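Local coordinates for protein pectate lyase II (Xanthomonas campestris pv. campestris, PDB 2QY1) that probably cleaves the polygalacturonate chains of plant cell-wall pectin by beta-elimination, at residues C56-L61 with L106-E111; P62-Q67 with A83-I88; D112-S117 with S150-I155; N101-L106 with T135-L140. The protein carries 2 engineered substitutions. One frame throughout, in Å; residues are numbered along the deposited sequence.

Contact 1. Residues C56-L61 with L106-E111; sequences CAQWKL and LLQGGE
Gln58 bends at its second torsion (chi2 -52°) while Gln108 runs out straight beyond CG (chi2 178°), and this sets NE2 of Gln58 beside CG of Gln108, 3.7 Å away, with the two amide planes 85° apart. That same NE2 gives a nearly straight hydrogen bond, 2.9 Å, to Leu106 O, which lies almost in the plane of the Gln58 amide. It also donates to a water, and the water in turn donates to Gln108 OE1, joining the two amides, so the buried amide of Gln58 is held from two directions. Both segments belong to loops that project from the right-handed parallel beta-helix of this lyase family, and segment 56-61 is tied down further by the disulfide Cys56-Cys143. Gly109 N donates a hydrogen bond to Gln58 O, 3.1 Å, from above the carbonyl plane, while Leu61 N, closing the type I turn from Gln58 to Leu61, reaches this oxygen from the opposite face. Leu61 lays CB, 3.6 Å from Gln108 NE2, and CD1 over one face of the Gln108 amide, whose NE2 is hydrogen-bonded to Pro62 O. Trp59 touches through CB, 3.7 Å from Gly110 CA, and its indole leads off toward Cys143 and Ala146.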
loop_
_atom_site.group_PDB
_atom_site.type_symbol
_atom_site.label_atom_id
_atom_site.label_comp_id
_atom_site.label_asym_id
_atom_site.label_seq_id
_atom_site.Cartn_x
_atom_site.Cartn_y
_atom_site.Cartn_z
ATOM N N CYS A 56 -7.656 -21.501 -3.242
ATOM C CA CYS A 56 -8.269 -21.699 -1.932
ATOM C C CYS A 56 -7.485 -22.596 -0.970
ATOM O O CYS A 56 -7.919 -22.839 0.161
ATOM C CB CYS A 56 -9.717 -22.160 -2.100
ATOM S SG CYS A 56 -10.749 -20.808 -2.700
ATOM N N ALA A 57 -6.321 -23.063 -1.416
ATOM C CA ALA A 57 -5.406 -23.809 -0.554
ATOM C C ALA A 57 -4.625 -22.876 0.370
ATOM O O ALA A 57 -4.150 -23.294 1.428
ATOM C CB ALA A 57 -4.440 -24.641 -1.390
ATOM N N GLN A 58 -4.514 -21.612 -0.028
ATOM C CA GLN A 58 -3.585 -20.675 0.607
ATOM C C GLN A 58 -3.965 -20.258 2.030
ATOM O O GLN A 58 -3.112 -20.267 2.922
ATOM C CB GLN A 58 -3.361 -19.444 -0.282
ATOM C CG GLN A 58 -2.869 -19.758 -1.700
ATOM C CD GLN A 58 -1.653 -20.668 -1.708
ATOM O OE1 GLN A 58 -1.775 -21.894 -1.612
ATOM N NE2 GLN A 58 -0.472 -20.073 -1.826
ATOM N N TRP A 59 -5.238 -19.924 2.244
ATOM C CA TRP A 59 -5.691 -19.390 3.535
ATOM C C TRP A 59 -5.502 -20.380 4.682
ATOM O O TRP A 59 -5.328 -19.982 5.837
ATOM C CB TRP A 59 -7.147 -18.904 3.452
ATOM C CG TRP A 59 -8.191 -19.989 3.366
ATOM C CD1 TRP A 59 -8.704 -20.548 2.231
ATOM C CD2 TRP A 59 -8.860 -20.627 4.463
ATOM N NE1 TRP A 59 -9.643 -21.502 2.551
ATOM C CE2 TRP A 59 -9.758 -21.570 3.915
ATOM C CE3 TRP A 59 -8.780 -20.499 5.858
ATOM C CZ2 TRP A 59 -10.574 -22.379 4.711
ATOM C CZ3 TRP A 59 -9.595 -21.304 6.652
ATOM C CH2 TRP A 59 -10.478 -22.234 6.074
ATOM N N LYS A 60 -5.516 -21.663 4.328
ATOM C CA LYS A 60 -5.394 -22.777 5.263
ATOM C C LYS A 60 -3.962 -22.976 5.757
ATOM O O LYS A 60 -3.739 -23.589 6.806
ATOM C CB LYS A 60 -5.854 -24.067 4.577
ATOM C CG LYS A 60 -7.181 -23.955 3.831
ATOM C CD LYS A 60 -7.508 -25.248 3.090
ATOM C CE LYS A 60 -8.964 -25.292 2.663
ATOM N NZ LYS A 60 -9.854 -25.533 3.833
ATOM N N LEU A 61 -2.998 -22.468 4.991
ATOM C CA LEU A 61 -1.580 -22.684 5.273
ATOM C C LEU A 61 -0.996 -21.545 6.110
ATOM O O LEU A 61 -1.519 -20.428 6.076
ATOM C CB LEU A 61 -0.801 -22.841 3.959
ATOM C CG LEU A 61 -1.211 -24.019 3.067
ATOM C CD1 LEU A 61 -0.604 -23.883 1.675
ATOM C CD2 LEU A 61 -0.820 -25.347 3.701
ATOM N N LEU A 106 -0.383 -14.283 -4.279
ATOM C CA LEU A 106 -1.108 -15.453 -3.778
ATOM C C LEU A 106 -0.526 -16.048 -2.492
ATOM O O LEU A 106 -0.224 -17.247 -2.420
ATOM C CB LEU A 106 -1.220 -16.515 -4.879
ATOM C CG LEU A 106 -2.081 -16.137 -6.091
ATOM C CD1 LEU A 106 -1.709 -16.994 -7.297
ATOM C CD2 LEU A 106 -3.568 -16.270 -5.761
ATOM N N LEU A 107 -0.387 -15.196 -1.481
ATOM C CA LEU A 107 0.260 -15.576 -0.225
ATOM C C LEU A 107 -0.583 -16.509 0.634
ATOM O O LEU A 107 -1.812 -16.431 0.640
ATOM C CB LEU A 107 0.630 -14.333 0.589
ATOM C CG LEU A 107 1.551 -13.293 -0.047
ATOM C CD1 LEU A 107 1.801 -12.170 0.933
ATOM C CD2 LEU A 107 2.863 -13.914 -0.484
ATOM N N GLN A 108 0.111 -17.386 1.353
ATOM C CA GLN A 108 -0.479 -18.262 2.356
ATOM C C GLN A 108 -0.801 -17.457 3.613
ATOM O O GLN A 108 -0.149 -16.447 3.892
ATOM C CB GLN A 108 0.507 -19.385 2.718
ATOM C CG GLN A 108 0.965 -20.244 1.532
ATOM C CD GLN A 108 1.987 -21.319 1.899
ATOM O OE1 GLN A 108 2.426 -22.076 1.031
ATOM N NE2 GLN A 108 2.357 -21.399 3.175
ATOM N N GLY A 109 -1.798 -17.905 4.370
ATOM C CA GLY A 109 -2.038 -17.353 5.700
ATOM C C GLY A 109 -3.423 -16.795 5.947
ATOM O O GLY A 109 -3.818 -16.615 7.098
ATOM N N GLY A 110 -4.156 -16.508 4.872
ATOM C CA GLY A 110 -5.504 -15.952 4.981
ATOM C C GLY A 110 -5.463 -14.575 5.606
ATOM O O GLY A 110 -4.885 -13.652 5.038
ATOM N N GLU A 111 -6.051 -14.446 6.792
ATOM C CA GLU A 111 -6.014 -13.183 7.531
ATOM C C GLU A 111 -4.575 -12.765 7.873
ATOM O O GLU A 111 -4.296 -11.586 8.082
ATOM C CB GLU A 111 -6.873 -13.273 8.795
ATOM C CG GLU A 111 -7.368 -11.921 9.282
ATOM C CD GLU A 111 -8.451 -12.016 10.343
ATOM O OE1 GLU A 111 -8.714 -13.122 10.859
ATOM O OE2 GLU A 111 -9.043 -10.965 10.662
HETATM O O HOH W 1 2.208 -21.363 -1.549
#

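Contact 2. Residues P62-Q67 with A83-I88; sequences PAKTVQ and AANFGI
Lys64, Thr65 and Val66 pair in parallel register with Phe86, Gly87 and Ile88, Thr65 facing Gly87 and Val66 facing Ile88, although the end-to-end directions of the touching parts are 39° apart. Gly87 reaches to both sides of Thr65: its N donates to Lys64 O at 2.9 Å, in the carbonyl plane, and its O accepts from Val66 N at 2.8 Å. A CA-H...O contact from Ile88 CA to Val66 O, 3.4 Å, carries the pairing one step further. This is the beginning of one parallel sheet of the beta-helix, where strands 65-69 and 87-91 come together from the preceding loops. Val66 and Ile88 share a face of it. Val66 holds CG1 anti to the backbone N (chi1 175°), which leaves CG2 to meet the Phe86 ring, 3.6 Å from CD1. One face of that ring has Ala84 CB against it near the rim, and Tyr43 meets the ring edge to face. Helix 23-32 packs on Val66 from outside the pair. Lys64 lays its bent chain across Asn85, bringing CE within 3.4 Å of Asn85 O. The backbone bonds thus fix the register of the pair, while Val66 and Phe86 would exclude water on one side.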
loop_
_atom_site.group_PDB
_atom_site.type_symbol
_atom_site.label_atom_id
_atom_site.label_comp_id
_atom_site.label_asym_id
_atom_site.label_seq_id
_atom_site.Cartn_x
_atom_site.Cartn_y
_atom_site.Cartn_z
ATOM N N PRO A 62 0.077 -21.827 6.881
ATOM C CA PRO A 62 0.754 -20.756 7.620
ATOM C C PRO A 62 1.385 -19.709 6.708
ATOM O O PRO A 62 1.827 -20.029 5.596
ATOM C CB PRO A 62 1.839 -21.494 8.418
ATOM C CG PRO A 62 2.014 -22.799 7.739
ATOM C CD PRO A 62 0.688 -23.146 7.137
ATOM N N ALA A 63 1.420 -18.468 7.188
ATOM C CA ALA A 63 2.024 -17.361 6.452
ATOM C C ALA A 63 3.531 -17.546 6.298
ATOM O O ALA A 63 4.181 -18.164 7.144
ATOM C CB ALA A 63 1.725 -16.040 7.151
ATOM N N LYS A 64 4.066 -17.018 5.199
ATOM C CA LYS A 64 5.507 -16.927 4.970
ATOM C C LYS A 64 5.842 -15.442 4.884
ATOM O O LYS A 64 5.464 -14.768 3.918
ATOM C CB LYS A 64 5.895 -17.644 3.672
ATOM C CG LYS A 64 5.805 -19.171 3.734
ATOM C CD LYS A 64 5.410 -19.789 2.385
ATOM C CE LYS A 64 6.479 -19.617 1.316
ATOM N NZ LYS A 64 6.086 -20.237 0.004
ATOM N N THR A 65 6.526 -14.929 5.904
ATOM C CA THR A 65 6.711 -13.486 6.058
ATOM C C THR A 65 8.112 -13.129 6.553
ATOM O O THR A 65 8.551 -13.600 7.611
ATOM C CB THR A 65 5.640 -12.897 7.019
ATOM O OG1 THR A 65 4.336 -13.274 6.559
ATOM C CG2 THR A 65 5.723 -11.363 7.097
ATOM N N VAL A 66 8.808 -12.307 5.774
ATOM C CA VAL A 66 10.105 -11.769 6.172
ATOM C C VAL A 66 9.882 -10.593 7.127
ATOM O O VAL A 66 9.035 -9.732 6.876
ATOM C CB VAL A 66 10.935 -11.327 4.940
ATOM C CG1 VAL A 66 12.230 -10.657 5.367
ATOM C CG2 VAL A 66 11.242 -12.517 4.051
ATOM N N GLN A 67 10.636 -10.562 8.223
ATOM C CA GLN A 67 10.472 -9.516 9.233
ATOM C C GLN A 67 11.709 -8.630 9.332
ATOM O O GLN A 67 12.818 -9.127 9.563
ATOM C CB GLN A 67 10.205 -10.132 10.608
ATOM C CG GLN A 67 9.468 -11.463 10.595
ATOM C CD GLN A 67 8.088 -11.370 11.195
ATOM O OE1 GLN A 67 7.135 -10.946 10.545
ATOM N NE2 GLN A 67 7.972 -11.779 12.446
ATOM N N ALA A 83 10.194 -13.160 -8.352
ATOM C CA ALA A 83 8.842 -13.290 -7.827
ATOM C C ALA A 83 8.883 -13.977 -6.468
ATOM O O ALA A 83 9.649 -14.928 -6.265
ATOM C CB ALA A 83 7.966 -14.066 -8.797
ATOM N N ALA A 84 8.050 -13.486 -5.551
ATOM C CA ALA A 84 7.996 -13.974 -4.177
ATOM C C ALA A 84 6.613 -14.502 -3.815
ATOM O O ALA A 84 5.601 -13.887 -4.149
ATOM C CB ALA A 84 8.384 -12.856 -3.213
ATOM N N ASN A 85 6.592 -15.645 -3.132
ATOM C CA ASN A 85 5.392 -16.164 -2.484
ATOM C C ASN A 85 5.519 -15.986 -0.967
ATOM O O ASN A 85 5.113 -16.844 -0.179
ATOM C CB ASN A 85 5.174 -17.634 -2.857
ATOM C CG ASN A 85 3.800 -18.154 -2.452
ATOM O OD1 ASN A 85 2.767 -17.550 -2.761
ATOM N ND2 ASN A 85 3.785 -19.280 -1.759
ATOM N N PHE A 86 6.107 -14.859 -0.578
ATOM C CA PHE A 86 6.217 -14.469 0.825
ATOM C C PHE A 86 5.998 -12.966 0.954
ATOM O O PHE A 86 6.268 -12.214 0.015
ATOM C CB PHE A 86 7.575 -14.880 1.423
ATOM C CG PHE A 86 8.769 -14.286 0.717
ATOM C CD1 PHE A 86 9.244 -13.022 1.059
ATOM C CD2 PHE A 86 9.428 -15.000 -0.283
ATOM C CE1 PHE A 86 10.350 -12.474 0.410
ATOM C CE2 PHE A 86 10.537 -14.462 -0.936
ATOM C CZ PHE A 86 10.997 -13.197 -0.590
ATOM N N GLY A 87 5.497 -12.545 2.112
ATOM C CA GLY A 87 5.280 -11.132 2.404
ATOM C C GLY A 87 6.419 -10.518 3.193
ATOM O O GLY A 87 7.363 -11.212 3.585
ATOM N N ILE A 88 6.328 -9.210 3.421
ATOM C CA ILE A 88 7.356 -8.461 4.146
ATOM C C ILE A 88 6.698 -7.623 5.235
ATOM O O ILE A 88 5.649 -7.008 5.015
ATOM C CB ILE A 88 8.186 -7.539 3.214
ATOM C CG1 ILE A 88 8.909 -8.355 2.136
ATOM C CG2 ILE A 88 9.209 -6.720 4.017
ATOM C CD1 ILE A 88 9.376 -7.526 0.942
#

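Contact 3. Residues D112-S117 with S150-I155; sequences DADSIS and SFDGGI
Ser115 and Ile116 are bound to Gly153 and Gly154 by the two backbone hydrogen bonds that start a pairing between neighbouring turns of the parallel beta-helix, where strands 116-119 and 155-158 come side by side. Ser115 N donates to Gly153 O at 3.0 Å, and Ile116 N to Gly154 O at 2.9 Å. Ile116 then bridges to Ile155, with the CA of Ile155 resting 3.4 Å from Ile116 O and both side chains on one face of the sheet. There CD1 of Ile116 and CG1 of Ile155 make only a distant apolar contact, and each packs on Val131 from the strand 129-137.

Ahead of the strands the pairing is looser. Ala113 sits at the centre of an inverse gamma turn, closed by a weak bond from Asp114 N to Asp112 O, and Asp152 lays its CB 3.4 Å from Ala113 O. Asp152 extends with CG anti to the backbone N (chi1 178°), which carries its carboxylate across toward that of Asp114. Asp114 was built in two conformations, so its exact spacing from Asp152 is doubtful. In the conformer given, Asp156 also lies near; the gathering of acids is consistent with the calcium site of family 1 pectate lyases.

A second shell fixes the serine end. Tyr174 OH is hydrogen-bonded both to Ser115 OG and to Gly153 O, while the backbone of Ser115 is paired on its other flank with Ile88. Ser115 CB itself presses to 3.2 Å from Gly154 O.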
loop_
_atom_site.group_PDB
_atom_site.type_symbol
_atom_site.label_atom_id
_atom_site.label_comp_id
_atom_site.label_asym_id
_atom_site.label_seq_id
_atom_site.Cartn_x
_atom_site.Cartn_y
_atom_site.Cartn_z
ATOM N N ASP A 112 -3.669 -13.737 7.900
ATOM C CA ASP A 112 -2.245 -13.485 8.153
ATOM C C ASP A 112 -1.409 -13.288 6.885
ATOM O O ASP A 112 -0.190 -13.103 6.964
ATOM C CB ASP A 112 -1.665 -14.619 8.996
ATOM C CG ASP A 112 -2.382 -14.776 10.321
ATOM O OD1 ASP A 112 -2.641 -13.747 10.982
ATOM O OD2 ASP A 112 -2.696 -15.920 10.694
ATOM N N ALA A 113 -2.059 -13.320 5.725
ATOM C CA ALA A 113 -1.364 -13.203 4.439
ATOM C C ALA A 113 -1.105 -11.752 4.015
ATOM O O ALA A 113 -1.526 -11.329 2.937
ATOM C CB ALA A 113 -2.136 -13.955 3.350
ATOM N N ASP A 114 -0.419 -10.987 4.861
ATOM C CA ASP A 114 -0.108 -9.594 4.542
ATOM C C ASP A 114 1.081 -9.525 3.592
ATOM O O ASP A 114 2.102 -10.176 3.815
ATOM C CB ASP A 114 0.167 -8.779 5.812
ATOM C CG ASP A 114 -0.308 -7.333 5.698
ATOM O OD1 ASP A 114 -0.893 -6.826 6.681
ATOM O OD2 ASP A 114 -0.101 -6.701 4.638
ATOM N N SER A 115 0.928 -8.741 2.530
ATOM C CA SER A 115 1.944 -8.617 1.485
ATOM C C SER A 115 3.071 -7.683 1.913
ATOM O O SER A 115 4.227 -8.089 1.992
ATOM C CB SER A 115 1.320 -8.160 0.164
ATOM O OG SER A 115 0.440 -9.143 -0.352
ATOM N N ILE A 116 2.725 -6.428 2.176
ATOM C CA ILE A 116 3.681 -5.456 2.696
ATOM C C ILE A 116 3.018 -4.759 3.878
ATOM O O ILE A 116 2.016 -4.060 3.714
ATOM C CB ILE A 116 4.127 -4.442 1.609
ATOM C CG1 ILE A 116 4.854 -5.167 0.465
ATOM C CG2 ILE A 116 5.009 -3.343 2.216
ATOM C CD1 ILE A 116 5.058 -4.327 -0.798
ATOM N N SER A 117 3.568 -4.977 5.068
ATOM C CA SER A 117 2.966 -4.463 6.290
ATOM C C SER A 117 3.956 -3.649 7.104
ATOM O O SER A 117 5.059 -4.111 7.399
ATOM C CB SER A 117 2.414 -5.612 7.139
ATOM O OG SER A 117 1.937 -5.138 8.387
ATOM N N SER A 150 -9.794 -14.917 2.755
ATOM C CA SER A 150 -9.091 -15.843 1.864
ATOM C C SER A 150 -7.657 -15.360 1.655
ATOM O O SER A 150 -6.739 -16.162 1.454
ATOM C CB SER A 150 -9.816 -15.981 0.521
ATOM O OG SER A 150 -11.109 -16.534 0.703
ATOM N N PHE A 151 -7.491 -14.039 1.690
ATOM C CA PHE A 151 -6.189 -13.375 1.694
ATOM C C PHE A 151 -6.268 -12.166 2.631
ATOM O O PHE A 151 -7.323 -11.914 3.214
ATOM C CB PHE A 151 -5.786 -12.973 0.268
ATOM C CG PHE A 151 -5.619 -14.149 -0.657
ATOM C CD1 PHE A 151 -4.397 -14.816 -0.743
ATOM C CD2 PHE A 151 -6.696 -14.614 -1.412
ATOM C CE1 PHE A 151 -4.246 -15.920 -1.585
ATOM C CE2 PHE A 151 -6.557 -15.718 -2.251
ATOM C CZ PHE A 151 -5.328 -16.371 -2.339
ATOM N N ASP A 152 -5.161 -11.443 2.801
ATOM C CA ASP A 152 -5.138 -10.281 3.704
ATOM C C ASP A 152 -4.751 -8.995 2.965
ATOM O O ASP A 152 -5.069 -8.839 1.791
ATOM C CB ASP A 152 -4.229 -10.545 4.915
ATOM C CG ASP A 152 -4.121 -9.345 5.859
ATOM O OD1 ASP A 152 -3.018 -8.774 5.959
ATOM O OD2 ASP A 152 -5.129 -8.966 6.499
ATOM N N GLY A 153 -4.060 -8.090 3.657
ATOM C CA GLY A 153 -3.775 -6.754 3.145
ATOM C C GLY A 153 -2.693 -6.704 2.092
ATOM O O GLY A 153 -1.837 -7.586 2.023
ATOM N N GLY A 154 -2.741 -5.668 1.260
ATOM C CA GLY A 154 -1.762 -5.495 0.192
ATOM C C GLY A 154 -0.599 -4.655 0.672
ATOM O O GLY A 154 0.504 -5.166 0.885
ATOM N N ILE A 155 -0.849 -3.359 0.843
ATOM C CA ILE A 155 0.169 -2.435 1.322
ATOM C C ILE A 155 -0.402 -1.701 2.532
ATOM O O ILE A 155 -1.133 -0.718 2.393
ATOM C CB ILE A 155 0.635 -1.467 0.201
ATOM C CG1 ILE A 155 1.212 -2.270 -0.973
ATOM C CG2 ILE A 155 1.670 -0.470 0.740
ATOM C CD1 ILE A 155 1.199 -1.554 -2.300
HETATM O O HOH W 2 -2.639 -11.625 0.715
#

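Contact 4. Residues N101-L106 with T135-L140; sequences NMTIGL and TVFASL
Gly105 and Phe137 make the tight centre of this contact, where strands 103-105 and 135-137 run parallel, with their short axes 4.8 Å apart at closest approach and inclined by just 5°, as successive rungs in one sheet of the beta-helix. The Phe137 ring lies flat over the glycine: Gly105 CA sits 3.8 Å from the ring centroid, close to the ring normal, in a CH-pi contact. With CG between its backbone N and carbonyl carbon (chi1 71°), the ring leans back across the neighbouring strand, and the bare CA of Gly105 leaves the room it occupies.

Underneath, four backbone hydrogen bonds zip the strands together. Thr135 N donates to Met102 O, and Ile104 N to Thr135 O at 2.8 Å, almost straight on to the carbonyl. Phe137 N then reaches Ile104 O and Leu106 N reaches Phe137 O at 2.9 Å. Ile104 and Val136 point to the interior face, toward which Ser115 and Ile116 also pack.

On the face that carries the Phe137 ring, the threonine pair fits more loosely than this centre. Thr103 and Thr135 stand side by side, pointing the same way, yet their nearest side-chain atoms, Thr103 OG1 and Thr135 CB, stay 4.2 Å apart; Thr135 OG1 is bound by Ala324 N. Thr103, Phe137 and Leu106 are all partly exposed. Thr103 CG2 comes up at the ring edge, 4.0 Å from Phe137 CE1, while Phe49 meets Phe137 edge to face and the Tyr172 ring lies nearly parallel to it. Past the end of the strands Leu106 takes over, its CD1 4.0 Å from Phe137 CE2 and its CD2 3.7 Å from Ala138 C.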
loop_
_atom_site.group_PDB
_atom_site.type_symbol
_atom_site.label_atom_id
_atom_site.label_comp_id
_atom_site.label_asym_id
_atom_site.label_seq_id
_atom_site.Cartn_x
_atom_site.Cartn_y
_atom_site.Cartn_z
ATOM N N ASN A 101 10.555 -3.136 -6.395
ATOM C CA ASN A 101 10.617 -4.119 -7.493
ATOM C C ASN A 101 10.311 -5.570 -7.096
ATOM O O ASN A 101 10.794 -6.516 -7.734
ATOM C CB ASN A 101 11.960 -4.020 -8.242
ATOM C CG ASN A 101 11.834 -4.350 -9.724
ATOM O OD1 ASN A 101 10.957 -3.830 -10.415
ATOM N ND2 ASN A 101 12.720 -5.208 -10.217
ATOM N N MET A 102 9.515 -5.746 -6.040
ATOM C CA MET A 102 9.086 -7.081 -5.629
ATOM C C MET A 102 7.759 -7.445 -6.282
ATOM O O MET A 102 6.853 -6.615 -6.370
ATOM C CB MET A 102 8.948 -7.180 -4.105
ATOM C CG MET A 102 10.262 -7.094 -3.337
ATOM S SD MET A 102 11.314 -8.536 -3.577
ATOM C CE MET A 102 10.570 -9.690 -2.420
ATOM N N THR A 103 7.663 -8.685 -6.748
ATOM C CA THR A 103 6.403 -9.241 -7.224
ATOM C C THR A 103 5.933 -10.248 -6.182
ATOM O O THR A 103 6.564 -11.293 -5.982
ATOM C CB THR A 103 6.554 -9.884 -8.619
ATOM O OG1 THR A 103 6.956 -8.882 -9.561
ATOM C CG2 THR A 103 5.242 -10.503 -9.082
ATOM N N ILE A 104 4.833 -9.904 -5.512
ATOM C CA ILE A 104 4.332 -10.644 -4.355
ATOM C C ILE A 104 2.912 -11.139 -4.654
ATOM O O ILE A 104 1.987 -10.338 -4.808
ATOM C CB ILE A 104 4.347 -9.754 -3.075
ATOM C CG1 ILE A 104 5.769 -9.239 -2.785
ATOM C CG2 ILE A 104 3.785 -10.516 -1.868
ATOM C CD1 ILE A 104 5.865 -8.205 -1.668
ATOM N N GLY A 105 2.742 -12.458 -4.741
ATOM C CA GLY A 105 1.460 -13.015 -5.162
ATOM C C GLY A 105 0.945 -14.214 -4.393
ATOM O O GLY A 105 1.723 -15.045 -3.914
ATOM N N LEU A 106 -0.383 -14.283 -4.279
ATOM C CA LEU A 106 -1.108 -15.453 -3.778
ATOM C C LEU A 106 -0.526 -16.048 -2.492
ATOM O O LEU A 106 -0.224 -17.247 -2.420
ATOM C CB LEU A 106 -1.220 -16.515 -4.879
ATOM C CG LEU A 106 -2.081 -16.137 -6.091
ATOM C CD1 LEU A 106 -1.709 -16.994 -7.297
ATOM C CD2 LEU A 106 -3.568 -16.270 -5.761
ATOM N N THR A 135 4.669 -5.144 -7.469
ATOM C CA THR A 135 3.425 -5.696 -8.007
ATOM C C THR A 135 2.859 -6.674 -6.983
ATOM O O THR A 135 3.541 -7.609 -6.567
ATOM C CB THR A 135 3.648 -6.379 -9.372
ATOM O OG1 THR A 135 4.105 -5.402 -10.314
ATOM C CG2 THR A 135 2.358 -7.010 -9.906
ATOM N N VAL A 136 1.618 -6.436 -6.566
ATOM C CA VAL A 136 0.981 -7.237 -5.520
ATOM C C VAL A 136 -0.349 -7.779 -6.040
ATOM O O VAL A 136 -1.201 -7.009 -6.484
ATOM C CB VAL A 136 0.763 -6.399 -4.231
ATOM C CG1 VAL A 136 0.025 -7.208 -3.158
ATOM C CG2 VAL A 136 2.099 -5.879 -3.686
ATOM N N PHE A 137 -0.523 -9.099 -5.998
ATOM C CA PHE A 137 -1.755 -9.721 -6.498
ATOM C C PHE A 137 -2.179 -10.966 -5.719
ATOM O O PHE A 137 -1.360 -11.631 -5.088
ATOM C CB PHE A 137 -1.642 -10.039 -7.996
ATOM C CG PHE A 137 -0.707 -11.175 -8.317
ATOM C CD1 PHE A 137 0.655 -10.944 -8.503
ATOM C CD2 PHE A 137 -1.192 -12.477 -8.443
ATOM C CE1 PHE A 137 1.518 -11.993 -8.802
ATOM C CE2 PHE A 137 -0.335 -13.534 -8.737
ATOM C CZ PHE A 137 1.023 -13.289 -8.918
ATOM N N ALA A 138 -3.470 -11.271 -5.771
ATOM C CA ALA A 138 -3.999 -12.481 -5.158
ATOM C C ALA A 138 -5.174 -12.983 -5.986
ATOM O O ALA A 138 -5.032 -13.224 -7.186
ATOM C CB ALA A 138 -4.416 -12.217 -3.714
ATOM N N SER A 139 -6.329 -13.116 -5.341
ATOM C CA SER A 139 -7.566 -13.510 -6.000
ATOM C C SER A 139 -8.758 -12.883 -5.289
ATOM O O SER A 139 -8.720 -12.649 -4.077
ATOM C CB SER A 139 -7.706 -15.034 -6.011
ATOM O OG SER A 139 -8.992 -15.438 -6.453
ATOM N N LEU A 140 -9.810 -12.618 -6.060
ATOM C CA LEU A 140 -11.060 -12.067 -5.545
ATOM C C LEU A 140 -11.996 -13.170 -5.048
ATOM O O LEU A 140 -13.057 -12.890 -4.476
ATOM C CB LEU A 140 -11.746 -11.233 -6.638
ATOM C CG LEU A 140 -11.635 -9.700 -6.664
ATOM C CD1 LEU A 140 -10.506 -9.140 -5.817
ATOM C CD2 LEU A 140 -11.563 -9.165 -8.095
#

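In the fold
From the N terminus, segment 56-61 opens the loop that contact 1 closes at 106-111, and 62-67 follows it directly. Contact 2 closes at 83-88, so it is nested wholly inside that loop. Segment 101-106 comes next and shares Leu106 with contact 1; its partner 135-140 lies beyond 111, so contact 4 crosses contact 1. Contact 3 starts at 112-117, after contacts 1 and 2 have closed, and ends at 150-155, crossing contact 4. Contacts 2 and 3 are joined in one sheet through Ile88 and Ser117, contact 4 belongs to another face of the beta-helix, and contact 1 ties the loop after strand 39-43 to the loop after strand 97-105.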